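Local coordinates for protein minor fimbrium tip subunit Mfa3 (Porphyromonas gingivalis ATCC 33277, PDB 5NF4) that forms part of the tip of the minor fimbriae, filaments that mediate biofilm formation and adhesion to host cells and to other oral bacteria, at residues R111-V116 with S166-T171; E83-H88 with V104-G109; V201-G206 with I330-D335; N209-E214 with R279-G284. All blocks are in the same frame, centred on the assembly; numbering follows the deposited sequence.

Contact 1 of 4, residues R111-V116 with S166-T171; sequences RDFFFV and SNQTVT
Arg111 and Gln168 meet as an antiparallel hydrogen-bonded pair, an example of two strands joined through one closed ring of backbone bonds before they part. Arg111 N gives its hydrogen to Gln168 O at 2.9 Å, and Gln168 N returns one to Arg111 O at 2.8 Å. The strand directions lie at 110°, and beyond this pair the contact continues mainly through side chains. Arg111 takes part with its aliphatic portion: a bend at chi2 (81°) brings CD to 3.9 Å from CG2 of Val170, the two side chains crossing at about a right angle. The same Val170 CG2 lies at the edge of the Phe113 ring, in its plane, 4.0 Å from CE1. Gln168 passes that ring with its CG methylene, 4.0 Å from Phe113 CD1, while its amide stands nearly perpendicular to the ring. The amide turns back along its own segment, where NE2 donates to Ser166 O. At the corner of the chain, Asn167 N reaches Asp112 OD1 at 2.7 Å, an almost straight bond that meets the carboxylate from above its plane. The guanidinium of Arg111 forms a salt bridge with Asp78. Strand 109-117 lies between strands 71-78 and 161-170, with Phe113 stacked on Phe182 and touching Leu43 of strand 41-49, while helix 132-140 packs on Phe114.

Contact 2 of 4, residues E83-H88 with V104-G109; sequences EKVAEH and VKLKPG
Ala86 is set against Val104 and Leu106 beside a classic beta bulge, in which Val85 and Ala86 both face Val76 of strand 71-78 and both bond to it through the backbone. The case illustrates how two strand segments can lie almost antiparallel, at 173°, and still share no direct hydrogen bond: their axes come no closer than 7.0 Å, and methyl groups and water fill the role of backbone pairing. The CB of Ala86 is 4.0 Å from CB of Leu106 and 4.1 Å from CG2 of Val104, the valine methyl that stands anti to its own backbone N. Val85 adds a looser apolar contact, its CG2 approaching Leu106 CD1 at 4.3 Å; that methyl is carried by a CG placed between the leucine backbone N and carbonyl carbon (chi1 74°).

Farther out, each strand has its own partner. While the bulged strand is paired with 71-78, Val104 and Leu106 are bonded to Leu43 and Val41 of strand 41-49. The two strands belong to different pairings and approach each other across a gap bridged by side chains and water. Beyond them, Lys84 NZ makes a salt bridge with Glu87 OE1, coming from above the carboxylate plane, and also bonds to Ile129 O.

Two waters span the polar part of the gap, and both donate to Val85 O. One accepts from Lys107 N at 3.0 Å; the other donates its second hydrogen to Lys105 O at 2.6 Å.

Contact 3 of 4, residues V201-G206 with I330-D335; sequences VNIVEG and IKTLPD
Ile330 packs against Val201 and Ile203, two residues of the neighbouring strand, slanting across both, in a worked example where two parallel strand segments are inclined at 51°. Its CD1 is pressed on Val201 CG1 at 3.4 Å, tighter than ordinary van der Waals contact. Farther along the same strand, Ile203 brings its CD1 to 4.0 Å from Ile330 CB; its CG1 lies beside the backbone N and the chain turns at chi2 (-51°), which carries CD1 toward Ile330. Val204 slants across Lys331, with CG2 tightly against the lysine CG. Glu205 and Lys331 project on the face away from the isoleucines. The extended chain of Glu205 brings OE1 to 3.6 Å from Lys331 CD, and OE2 lies near CD2 of Leu333. The charged ends remain apart, OE1 to Lys331 NZ being 4.3 Å.

Backbone bonds hold this arrangement. Ile330 N donates to Asn202 O at 2.7 Å, Val204 N to Ile330 O through a more bent bond (131°), and Thr332 N to Glu205 O at 2.9 Å. Gly206, at positive phi, directs its CA hydrogen at Thr332 O. Phe278 and Leu280 of strand 277-282 cover Ile330. Between Ile203-Ile330 and Glu205-Lys331 the register slips by one residue: this is a beta bulge in a parallel strand pair, placed where strands 180-205 and 324-332 end.

Contact 4 of 4, residues N209-E214 with R279-G284; sequences NLQKIE and RLTTRG
Ile213 and Leu280 lie side by side and point the same way, with Leu280 CD2 seated against the isoleucine at 3.6 Å from CG1 and 3.7 Å from CG2. The branching of Ile213, CG1 anti to the carbonyl carbon and CG2 anti to the backbone N, offers both carbons to the one leucine methyl. On the other face, Lys212 runs alongside Thr281 and Glu214 alongside Arg279. The Arg279 side chain is extended through CD, chi1 and chi2 both near 180°, which carries CD out beside Glu214 OE1; the bend at chi3 (-71°) then turns NE off toward Asp289, with which it forms a salt bridge. Its guanidinium plane is turned 61° from the Glu214 carboxylate. A water lies within hydrogen-bonding distance of Glu214 OE1, Arg279 O and Thr281 OG1.

The pair illustrates a classic beta bulge: Gln211 and Lys212 both face Thr281, and Thr281 O accepts from Gln211 N at 2.8 Å and from Lys212 N at 3.1 Å. The bulge brings Gln211 CB to 3.3 Å from Thr281 O, and the extended chain carries OE1 toward Thr282 O and Arg283. At the far end Arg283 N bonds to Asn209 O at 2.8 Å, and the arginine chain, straight from CG to NE, lays one guanidinium face over Leu210 O. A second water links Leu210 O to Arg283 NH2.

Strand 210-216 has strand 238-242 on its other edge and strand 277-282 has 287-291, while Leu210 and Ile213 pack on Trp249 and on Ile203 and Val201 of strand 180-205.

Overall arrangement
The four contacts form two clusters at opposite sides of the chain's centre. Contacts 1 and 2 have centres about 9 Å apart and touch, with a probable hydrogen bond from Val170 N to Gly109 O. Contacts 3 and 4 are about 10 Å apart and pack through Ile203 on Leu210, with a weak hydrogen bond from Asn209 ND2 to Thr332 O. Between clusters the centres are about 48 to 54 Å apart. Along the chain come contact 2, then contact 1, then contact 3, whose two segments enclose those of contact 4 in sequence. Strand 180-205, paired with both 161-170 and 324-332, connects the two regions, consistent with an elongated, largely beta build.

Contact 1 of 4, residues R111-V116 with S166-T171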
loop_
_atom_site.group_PDB
_atom_site.type_symbol
_atom_site.label_atom_id
_atom_site.label_comp_id
_atom_site.label_asym_id
_atom_site.label_seq_id
_atom_site.Cartn_x
_atom_site.Cartn_y
_atom_site.Cartn_z
ATOM N N ARG A 111 14.235 -13.314 17.134
ATOM C CA ARG A 111 13.862 -13.638 15.753
ATOM C C ARG A 111 13.287 -12.456 15.010
ATOM O O ARG A 111 12.547 -11.632 15.559
ATOM C CB ARG A 111 12.850 -14.804 15.731
ATOM C CG ARG A 111 13.476 -16.205 15.837
ATOM C CD ARG A 111 13.833 -16.634 17.278
ATOM N NE ARG A 111 14.462 -17.937 17.223
ATOM C CZ ARG A 111 15.752 -18.139 16.992
ATOM N NH1 ARG A 111 16.598 -17.121 16.843
ATOM N NH2 ARG A 111 16.207 -19.368 16.939
ATOM N N ASP A 112 13.668 -12.380 13.740
ATOM C CA ASP A 112 13.083 -11.441 12.791
ATOM C C ASP A 112 12.071 -12.187 11.902
ATOM O O ASP A 112 12.428 -13.171 11.272
ATOM C CB ASP A 112 14.174 -10.831 11.923
ATOM C CG ASP A 112 15.074 -9.844 12.655
ATOM O OD1 ASP A 112 15.039 -9.672 13.893
ATOM O OD2 ASP A 112 15.823 -9.169 11.927
ATOM N N PHE A 113 10.819 -11.724 11.869
ATOM C CA PHE A 113 9.733 -12.391 11.146
ATOM C C PHE A 113 9.418 -11.553 9.903
ATOM O O PHE A 113 9.236 -10.357 10.020
ATOM C CB PHE A 113 8.474 -12.480 11.973
ATOM C CG PHE A 113 8.543 -13.475 13.114
ATOM C CD1 PHE A 113 9.313 -13.224 14.248
ATOM C CD2 PHE A 113 7.795 -14.634 13.051
ATOM C CE1 PHE A 113 9.331 -14.144 15.284
ATOM C CE2 PHE A 113 7.821 -15.543 14.067
ATOM C CZ PHE A 113 8.583 -15.300 15.187
ATOM N N PHE A 114 9.312 -12.211 8.762
ATOM C CA PHE A 114 8.958 -11.542 7.508
ATOM C C PHE A 114 7.720 -12.212 6.955
ATOM O O PHE A 114 7.683 -13.423 6.816
ATOM C CB PHE A 114 10.082 -11.609 6.465
ATOM C CG PHE A 114 11.330 -10.897 6.866
ATOM C CD1 PHE A 114 12.204 -11.486 7.784
ATOM C CD2 PHE A 114 11.656 -9.658 6.330
ATOM C CE1 PHE A 114 13.374 -10.846 8.151
ATOM C CE2 PHE A 114 12.833 -9.014 6.691
ATOM C CZ PHE A 114 13.694 -9.618 7.640
ATOM N N PHE A 115 6.733 -11.393 6.576
ATOM C CA PHE A 115 5.494 -11.879 6.015
ATOM C C PHE A 115 5.296 -11.202 4.654
ATOM O O PHE A 115 5.367 -9.979 4.556
ATOM C CB PHE A 115 4.294 -11.576 6.909
ATOM C CG PHE A 115 4.307 -12.338 8.214
ATOM C CD1 PHE A 115 4.958 -11.826 9.321
ATOM C CD2 PHE A 115 3.690 -13.564 8.302
ATOM C CE1 PHE A 115 4.970 -12.517 10.514
ATOM C CE2 PHE A 115 3.687 -14.282 9.499
ATOM C CZ PHE A 115 4.327 -13.761 10.605
ATOM N N VAL A 116 5.059 -12.023 3.638
ATOM C CA VAL A 116 4.882 -11.553 2.250
ATOM C C VAL A 116 3.641 -12.234 1.672
ATOM O O VAL A 116 3.576 -13.449 1.628
ATOM C CB VAL A 116 6.133 -11.869 1.389
ATOM C CG1 VAL A 116 5.925 -11.426 -0.030
ATOM C CG2 VAL A 116 7.356 -11.124 1.954
ATOM N N SER A 166 11.021 -7.076 13.759
ATOM C CA SER A 166 12.405 -7.356 14.092
ATOM C C SER A 166 12.645 -7.574 15.586
ATOM O O SER A 166 11.892 -7.100 16.446
ATOM C CB SER A 166 13.288 -6.207 13.602
ATOM O OG SER A 166 12.895 -5.035 14.263
ATOM N N ASN A 167 13.709 -8.315 15.869
ATOM C CA ASN A 167 14.147 -8.583 17.225
ATOM C C ASN A 167 12.996 -8.974 18.180
ATOM O O ASN A 167 12.826 -8.393 19.253
ATOM C CB ASN A 167 14.913 -7.364 17.773
ATOM C CG ASN A 167 15.776 -7.720 18.995
ATOM O OD1 ASN A 167 16.166 -8.878 19.181
ATOM N ND2 ASN A 167 16.092 -6.723 19.818
ATOM N N GLN A 168 12.219 -9.980 17.791
ATOM C CA GLN A 168 11.157 -10.494 18.632
ATOM C C GLN A 168 11.686 -11.545 19.567
ATOM O O GLN A 168 12.429 -12.417 19.157
ATOM C CB GLN A 168 10.060 -11.104 17.779
ATOM C CG GLN A 168 9.507 -10.145 16.750
ATOM C CD GLN A 168 8.719 -9.028 17.379
ATOM O OE1 GLN A 168 7.648 -9.260 17.916
ATOM N NE2 GLN A 168 9.244 -7.798 17.309
ATOM N N THR A 169 11.280 -11.470 20.814
ATOM C CA THR A 169 11.734 -12.436 21.776
ATOM C C THR A 169 10.783 -13.600 21.746
ATOM O O THR A 169 9.611 -13.473 22.097
ATOM C CB THR A 169 11.812 -11.836 23.195
ATOM O OG1 THR A 169 12.685 -10.700 23.174
ATOM C CG2 THR A 169 12.322 -12.856 24.165
ATOM N N VAL A 170 11.303 -14.752 21.334
ATOM C CA VAL A 170 10.521 -15.978 21.284
ATOM C C VAL A 170 10.934 -16.884 22.423
ATOM O O VAL A 170 12.098 -17.325 22.477
ATOM C CB VAL A 170 10.730 -16.689 19.930
ATOM C CG1 VAL A 170 9.901 -17.961 19.853
ATOM C CG2 VAL A 170 10.386 -15.743 18.787
ATOM N N THR A 171 10.006 -17.122 23.362
ATOM C CA THR A 171 10.293 -17.881 24.565
ATOM C C THR A 171 9.879 -19.328 24.401
ATOM O O THR A 171 9.099 -19.678 23.518
ATOM C CB THR A 171 9.563 -17.304 25.815
ATOM O OG1 THR A 171 8.164 -17.175 25.550
ATOM C CG2 THR A 171 10.141 -15.946 26.206
#

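Contact 2 of 4, residues E83-H88 with V104-G109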
loop_
_atom_site.group_PDB
_atom_site.type_symbol
_atom_site.label_atom_id
_atom_site.label_comp_id
_atom_site.label_asym_id
_atom_site.label_seq_id
_atom_site.Cartn_x
_atom_site.Cartn_y
_atom_site.Cartn_z
ATOM N N GLU A 83 20.653 -16.533 10.418
ATOM C CA GLU A 83 20.274 -17.872 10.008
ATOM C C GLU A 83 18.756 -18.000 9.833
ATOM O O GLU A 83 17.996 -17.529 10.666
ATOM C CB GLU A 83 20.751 -18.886 11.043
ATOM C CG GLU A 83 20.441 -20.326 10.650
ATOM C CD GLU A 83 20.714 -21.357 11.755
ATOM O OE1 GLU A 83 20.792 -21.003 12.952
ATOM O OE2 GLU A 83 20.840 -22.541 11.391
ATOM N N LYS A 84 18.316 -18.669 8.771
ATOM C CA LYS A 84 16.891 -19.002 8.640
ATOM C C LYS A 84 16.537 -20.038 9.668
ATOM O O LYS A 84 17.164 -21.092 9.712
ATOM C CB LYS A 84 16.564 -19.520 7.236
ATOM C CG LYS A 84 15.088 -19.777 7.012
ATOM C CD LYS A 84 14.611 -19.306 5.616
ATOM C CE LYS A 84 15.302 -20.041 4.479
ATOM N NZ LYS A 84 14.539 -20.058 3.162
ATOM N N VAL A 85 15.555 -19.746 10.518
ATOM C CA VAL A 85 15.178 -20.710 11.571
ATOM C C VAL A 85 13.757 -21.266 11.450
ATOM O O VAL A 85 13.397 -22.199 12.167
ATOM C CB VAL A 85 15.361 -20.098 12.963
ATOM C CG1 VAL A 85 16.833 -19.761 13.193
ATOM C CG2 VAL A 85 14.482 -18.881 13.166
ATOM N N ALA A 86 12.959 -20.747 10.523
ATOM C CA ALA A 86 11.637 -21.323 10.261
ATOM C C ALA A 86 11.072 -20.675 9.012
ATOM O O ALA A 86 11.451 -19.571 8.685
ATOM C CB ALA A 86 10.676 -21.106 11.434
ATOM N N GLU A 87 10.177 -21.368 8.330
ATOM C CA GLU A 87 9.445 -20.744 7.238
ATOM C C GLU A 87 8.167 -21.508 7.022
ATOM O O GLU A 87 8.027 -22.684 7.418
ATOM C CB GLU A 87 10.297 -20.673 5.965
ATOM C CG GLU A 87 10.603 -21.970 5.300
ATOM C CD GLU A 87 11.543 -21.813 4.097
ATOM O OE1 GLU A 87 11.913 -20.666 3.757
ATOM O OE2 GLU A 87 11.905 -22.837 3.484
ATOM N N HIS A 88 7.195 -20.835 6.428
ATOM C CA HIS A 88 5.889 -21.421 6.240
ATOM C C HIS A 88 5.234 -20.805 5.023
ATOM O O HIS A 88 5.389 -19.618 4.785
ATOM C CB HIS A 88 4.993 -21.189 7.459
ATOM C CG HIS A 88 3.676 -21.867 7.348
ATOM N ND1 HIS A 88 3.432 -23.104 7.906
ATOM C CD2 HIS A 88 2.543 -21.516 6.701
ATOM C CE1 HIS A 88 2.194 -23.467 7.633
ATOM N NE2 HIS A 88 1.641 -22.531 6.883
ATOM N N VAL A 104 3.572 -23.165 13.906
ATOM C CA VAL A 104 4.945 -23.383 13.454
ATOM C C VAL A 104 5.805 -23.833 14.653
ATOM O O VAL A 104 5.590 -23.388 15.779
ATOM C CB VAL A 104 5.568 -22.124 12.818
ATOM C CG1 VAL A 104 5.742 -21.023 13.842
ATOM C CG2 VAL A 104 6.906 -22.450 12.204
ATOM N N LYS A 105 6.758 -24.720 14.394
ATOM C CA LYS A 105 7.719 -25.173 15.418
ATOM C C LYS A 105 9.084 -24.540 15.132
ATOM O O LYS A 105 9.509 -24.496 13.984
ATOM C CB LYS A 105 7.816 -26.686 15.402
ATOM C CG LYS A 105 8.833 -27.277 16.360
ATOM C CD LYS A 105 8.845 -28.797 16.199
ATOM C CE LYS A 105 10.197 -29.396 16.525
ATOM N NZ LYS A 105 10.178 -30.888 16.442
ATOM N N LEU A 106 9.756 -24.009 16.144
ATOM C CA LEU A 106 11.088 -23.441 15.940
ATOM C C LEU A 106 11.857 -23.386 17.238
ATOM O O LEU A 106 11.303 -23.602 18.286
ATOM C CB LEU A 106 11.033 -22.032 15.313
ATOM C CG LEU A 106 10.597 -20.861 16.194
ATOM C CD1 LEU A 106 10.973 -19.509 15.588
ATOM C CD2 LEU A 106 9.088 -20.941 16.487
ATOM N N LYS A 107 13.135 -23.055 17.159
ATOM C CA LYS A 107 13.939 -22.881 18.355
ATOM C C LYS A 107 13.752 -21.479 18.920
ATOM O O LYS A 107 13.557 -20.518 18.166
ATOM C CB LYS A 107 15.414 -23.124 18.040
ATOM C CG LYS A 107 15.690 -24.569 17.569
ATOM C CD LYS A 107 15.398 -25.581 18.702
ATOM C CE LYS A 107 15.810 -27.006 18.350
ATOM N NZ LYS A 107 15.559 -27.937 19.506
ATOM N N PRO A 108 13.790 -21.357 20.244
ATOM C CA PRO A 108 13.659 -20.034 20.873
ATOM C C PRO A 108 14.838 -19.120 20.639
ATOM O O PRO A 108 15.911 -19.573 20.256
ATOM C CB PRO A 108 13.557 -20.362 22.359
ATOM C CG PRO A 108 14.389 -21.619 22.498
ATOM C CD PRO A 108 14.123 -22.411 21.229
ATOM N N GLY A 109 14.624 -17.828 20.855
ATOM C CA GLY A 109 15.688 -16.847 20.764
ATOM C C GLY A 109 15.153 -15.529 20.239
ATOM O O GLY A 109 13.976 -15.239 20.410
HETATM O O HOH W 1 14.439 -23.334 14.422
HETATM O O HOH W 2 11.495 -24.379 12.242
#

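Contact 3 of 4, residues V201-G206 with I330-D335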
loop_
_atom_site.group_PDB
_atom_site.type_symbol
_atom_site.label_atom_id
_atom_site.label_comp_id
_atom_site.label_asym_id
_atom_site.label_seq_id
_atom_site.Cartn_x
_atom_site.Cartn_y
_atom_site.Cartn_z
ATOM N N VAL A 201 -12.346 9.011 -5.254
ATOM C CA VAL A 201 -12.879 10.298 -5.713
ATOM C C VAL A 201 -14.405 10.264 -5.858
ATOM O O VAL A 201 -14.978 9.468 -6.604
ATOM C CB VAL A 201 -12.214 10.709 -7.049
ATOM C CG1 VAL A 201 -12.771 12.019 -7.554
ATOM C CG2 VAL A 201 -10.701 10.828 -6.876
ATOM N N ASN A 202 -15.053 11.156 -5.116
ATOM C CA ASN A 202 -16.491 11.191 -5.024
ATOM C C ASN A 202 -17.067 12.509 -5.522
ATOM O O ASN A 202 -16.705 13.579 -5.027
ATOM C CB ASN A 202 -16.917 10.952 -3.577
ATOM C CG ASN A 202 -16.442 9.592 -3.045
ATOM O OD1 ASN A 202 -17.167 8.600 -3.123
ATOM N ND2 ASN A 202 -15.224 9.544 -2.550
ATOM N N ILE A 203 -17.929 12.434 -6.529
ATOM C CA ILE A 203 -18.547 13.637 -7.086
ATOM C C ILE A 203 -19.864 13.862 -6.377
ATOM O O ILE A 203 -20.904 13.282 -6.720
ATOM C CB ILE A 203 -18.758 13.528 -8.623
ATOM C CG1 ILE A 203 -17.506 12.968 -9.301
ATOM C CG2 ILE A 203 -19.189 14.863 -9.205
ATOM C CD1 ILE A 203 -16.205 13.655 -8.959
ATOM N N VAL A 204 -19.826 14.730 -5.380
ATOM C CA VAL A 204 -21.015 15.012 -4.586
ATOM C C VAL A 204 -22.054 15.868 -5.340
ATOM O O VAL A 204 -23.245 15.823 -5.062
ATOM C CB VAL A 204 -20.598 15.688 -3.269
ATOM C CG1 VAL A 204 -19.649 14.792 -2.505
ATOM C CG2 VAL A 204 -19.916 16.989 -3.537
ATOM N N GLU A 205 -21.581 16.626 -6.321
ATOM C CA GLU A 205 -22.437 17.480 -7.099
ATOM C C GLU A 205 -21.817 17.723 -8.481
ATOM O O GLU A 205 -20.596 17.836 -8.592
ATOM C CB GLU A 205 -22.669 18.771 -6.303
ATOM C CG GLU A 205 -22.897 20.031 -7.032
ATOM C CD GLU A 205 -23.170 21.175 -6.053
ATOM O OE1 GLU A 205 -23.235 20.916 -4.819
ATOM O OE2 GLU A 205 -23.308 22.320 -6.517
ATOM N N GLY A 206 -22.675 17.771 -9.508
ATOM C CA GLY A 206 -22.266 18.100 -10.867
ATOM C C GLY A 206 -21.640 16.971 -11.675
ATOM O O GLY A 206 -20.883 17.226 -12.621
ATOM N N ILE A 330 -15.728 16.039 -4.406
ATOM C CA ILE A 330 -15.631 17.078 -5.437
ATOM C C ILE A 330 -16.984 17.590 -5.933
ATOM O O ILE A 330 -17.900 16.810 -6.199
ATOM C CB ILE A 330 -14.838 16.552 -6.641
ATOM C CG1 ILE A 330 -13.449 16.107 -6.201
ATOM C CG2 ILE A 330 -14.765 17.654 -7.749
ATOM C CD1 ILE A 330 -12.687 15.410 -7.268
ATOM N N LYS A 331 -17.100 18.918 -6.035
ATOM C CA LYS A 331 -18.262 19.575 -6.646
ATOM C C LYS A 331 -17.824 20.141 -7.986
ATOM O O LYS A 331 -16.889 20.932 -8.041
ATOM C CB LYS A 331 -18.816 20.704 -5.770
ATOM C CG LYS A 331 -19.361 20.267 -4.427
ATOM C CD LYS A 331 -19.858 21.462 -3.623
ATOM C CE LYS A 331 -20.326 21.063 -2.220
ATOM N NZ LYS A 331 -20.915 22.234 -1.475
ATOM N N THR A 332 -18.497 19.726 -9.055
ATOM C CA THR A 332 -18.212 20.212 -10.404
ATOM C C THR A 332 -19.215 21.283 -10.791
ATOM O O THR A 332 -20.383 21.003 -11.062
ATOM C CB THR A 332 -18.259 19.082 -11.428
ATOM O OG1 THR A 332 -17.552 17.956 -10.909
ATOM C CG2 THR A 332 -17.623 19.514 -12.724
ATOM N N LEU A 333 -18.752 22.524 -10.780
ATOM C CA LEU A 333 -19.596 23.647 -11.131
ATOM C C LEU A 333 -19.221 24.067 -12.542
ATOM O O LEU A 333 -18.251 23.551 -13.092
ATOM C CB LEU A 333 -19.419 24.768 -10.108
ATOM C CG LEU A 333 -19.436 24.224 -8.672
ATOM C CD1 LEU A 333 -19.202 25.336 -7.676
ATOM C CD2 LEU A 333 -20.763 23.508 -8.398
ATOM N N PRO A 334 -20.010 24.974 -13.145
ATOM C CA PRO A 334 -19.841 25.325 -14.558
ATOM C C PRO A 334 -18.422 25.738 -14.913
ATOM O O PRO A 334 -17.868 25.237 -15.891
ATOM C CB PRO A 334 -20.810 26.498 -14.743
ATOM C CG PRO A 334 -21.871 26.267 -13.712
ATOM C CD PRO A 334 -21.129 25.705 -12.528
ATOM N N ASP A 335 -17.847 26.620 -14.101
ATOM C CA ASP A 335 -16.536 27.203 -14.380
ATOM C C ASP A 335 -15.421 26.806 -13.406
ATOM O O ASP A 335 -14.286 27.251 -13.560
ATOM C CB ASP A 335 -16.662 28.719 -14.371
ATOM C CG ASP A 335 -17.134 29.246 -13.026
ATOM O OD1 ASP A 335 -18.004 28.592 -12.399
ATOM O OD2 ASP A 335 -16.630 30.303 -12.588
#

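Contact 4 of 4, residues N209-E214 with R279-G284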
loop_
_atom_site.group_PDB
_atom_site.type_symbol
_atom_site.label_atom_id
_atom_site.label_comp_id
_atom_site.label_asym_id
_atom_site.label_seq_id
_atom_site.Cartn_x
_atom_site.Cartn_y
_atom_site.Cartn_z
ATOM N N ASN A 209 -21.416 16.812 -15.492
ATOM C CA ASN A 209 -20.443 17.597 -16.244
ATOM C C ASN A 209 -19.162 16.827 -16.468
ATOM O O ASN A 209 -18.255 17.328 -17.116
ATOM C CB ASN A 209 -20.088 18.899 -15.524
ATOM C CG ASN A 209 -21.272 19.834 -15.347
ATOM O OD1 ASN A 209 -22.120 19.985 -16.234
ATOM N ND2 ASN A 209 -21.319 20.494 -14.194
ATOM N N LEU A 210 -19.080 15.622 -15.909
ATOM C CA LEU A 210 -17.812 14.899 -15.851
ATOM C C LEU A 210 -17.660 13.982 -17.044
ATOM O O LEU A 210 -18.560 13.219 -17.351
ATOM C CB LEU A 210 -17.705 14.076 -14.560
ATOM C CG LEU A 210 -16.445 13.223 -14.346
ATOM C CD1 LEU A 210 -15.200 14.098 -14.157
ATOM C CD2 LEU A 210 -16.616 12.276 -13.148
ATOM N N GLN A 211 -16.511 14.057 -17.708
ATOM C CA GLN A 211 -16.227 13.165 -18.825
ATOM C C GLN A 211 -15.316 12.039 -18.357
ATOM O O GLN A 211 -15.543 10.876 -18.663
ATOM C CB GLN A 211 -15.577 13.928 -19.971
ATOM C CG GLN A 211 -15.203 13.067 -21.146
ATOM C CD GLN A 211 -14.430 13.842 -22.185
ATOM O OE1 GLN A 211 -14.856 14.911 -22.626
ATOM N NE2 GLN A 211 -13.270 13.317 -22.568
ATOM N N LYS A 212 -14.279 12.382 -17.611
ATOM C CA LYS A 212 -13.423 11.345 -17.056
ATOM C C LYS A 212 -12.464 11.831 -16.006
ATOM O O LYS A 212 -12.229 13.032 -15.855
ATOM C CB LYS A 212 -12.611 10.660 -18.150
ATOM C CG LYS A 212 -11.586 11.525 -18.798
ATOM C CD LYS A 212 -10.738 10.649 -19.712
ATOM C CE LYS A 212 -9.866 11.443 -20.629
ATOM N NZ LYS A 212 -9.081 10.545 -21.518
ATOM N N ILE A 213 -11.889 10.851 -15.317
ATOM C CA ILE A 213 -10.939 11.066 -14.253
ATOM C C ILE A 213 -9.749 10.151 -14.472
ATOM O O ILE A 213 -9.919 8.953 -14.675
ATOM C CB ILE A 213 -11.516 10.755 -12.855
ATOM C CG1 ILE A 213 -12.877 11.401 -12.651
ATOM C CG2 ILE A 213 -10.497 11.175 -11.773
ATOM C CD1 ILE A 213 -13.494 11.075 -11.290
ATOM N N GLU A 214 -8.554 10.719 -14.409
ATOM C CA GLU A 214 -7.313 9.981 -14.609
ATOM C C GLU A 214 -6.345 10.220 -13.470
ATOM O O GLU A 214 -6.139 11.356 -13.062
ATOM C CB GLU A 214 -6.610 10.410 -15.898
ATOM C CG GLU A 214 -7.338 10.076 -17.167
ATOM C CD GLU A 214 -6.782 10.838 -18.359
ATOM O OE1 GLU A 214 -6.990 12.074 -18.425
ATOM O OE2 GLU A 214 -6.138 10.206 -19.218
ATOM N N ARG A 279 -6.494 14.050 -12.743
ATOM C CA ARG A 279 -6.981 15.009 -13.725
ATOM C C ARG A 279 -8.456 14.799 -14.008
ATOM O O ARG A 279 -8.863 13.720 -14.438
ATOM C CB ARG A 279 -6.157 14.862 -14.989
ATOM C CG ARG A 279 -6.716 15.602 -16.169
ATOM C CD ARG A 279 -5.732 15.565 -17.316
ATOM N NE ARG A 279 -4.563 16.394 -17.043
ATOM C CZ ARG A 279 -3.313 16.090 -17.388
ATOM N NH1 ARG A 279 -3.033 14.946 -18.006
ATOM N NH2 ARG A 279 -2.332 16.943 -17.099
ATOM N N LEU A 280 -9.261 15.837 -13.773
ATOM C CA LEU A 280 -10.681 15.791 -14.068
ATOM C C LEU A 280 -10.911 16.526 -15.333
ATOM O O LEU A 280 -10.550 17.691 -15.428
ATOM C CB LEU A 280 -11.507 16.451 -12.973
ATOM C CG LEU A 280 -11.312 15.993 -11.539
ATOM C CD1 LEU A 280 -12.026 16.994 -10.672
ATOM C CD2 LEU A 280 -11.890 14.618 -11.359
ATOM N N THR A 281 -11.541 15.851 -16.285
ATOM C CA THR A 281 -11.940 16.463 -17.531
ATOM C C THR A 281 -13.444 16.526 -17.624
ATOM O O THR A 281 -14.127 15.504 -17.447
ATOM C CB THR A 281 -11.392 15.690 -18.727
ATOM O OG1 THR A 281 -9.974 15.672 -18.629
ATOM C CG2 THR A 281 -11.784 16.362 -20.040
ATOM N N THR A 282 -13.954 17.718 -17.942
ATOM C CA THR A 282 -15.378 17.942 -18.034
ATOM C C THR A 282 -15.834 17.739 -19.470
ATOM O O THR A 282 -15.029 17.810 -20.391
ATOM C CB THR A 282 -15.773 19.366 -17.612
ATOM O OG1 THR A 282 -15.324 20.295 -18.600
ATOM C CG2 THR A 282 -15.182 19.731 -16.294
ATOM N N ARG A 283 -17.115 17.479 -19.649
ATOM C CA ARG A 283 -17.691 17.393 -21.004
ATOM C C ARG A 283 -17.439 18.656 -21.844
ATOM O O ARG A 283 -17.392 18.584 -23.082
ATOM C CB ARG A 283 -19.185 17.104 -20.910
ATOM C CG ARG A 283 -19.469 15.779 -20.248
ATOM C CD ARG A 283 -20.943 15.508 -20.161
ATOM N NE ARG A 283 -21.192 14.242 -19.480
ATOM C CZ ARG A 283 -21.158 13.051 -20.070
ATOM N NH1 ARG A 283 -20.890 12.954 -21.367
ATOM N NH2 ARG A 283 -21.395 11.956 -19.360
ATOM N N GLY A 284 -17.289 19.810 -21.198
ATOM C CA GLY A 284 -16.944 21.018 -21.933
ATOM C C GLY A 284 -15.510 20.999 -22.447
ATOM O O GLY A 284 -15.140 21.816 -23.288
HETATM O O HOH W 3 -21.194 12.114 -16.401
HETATM O O HOH W 4 -9.147 13.302 -17.194
#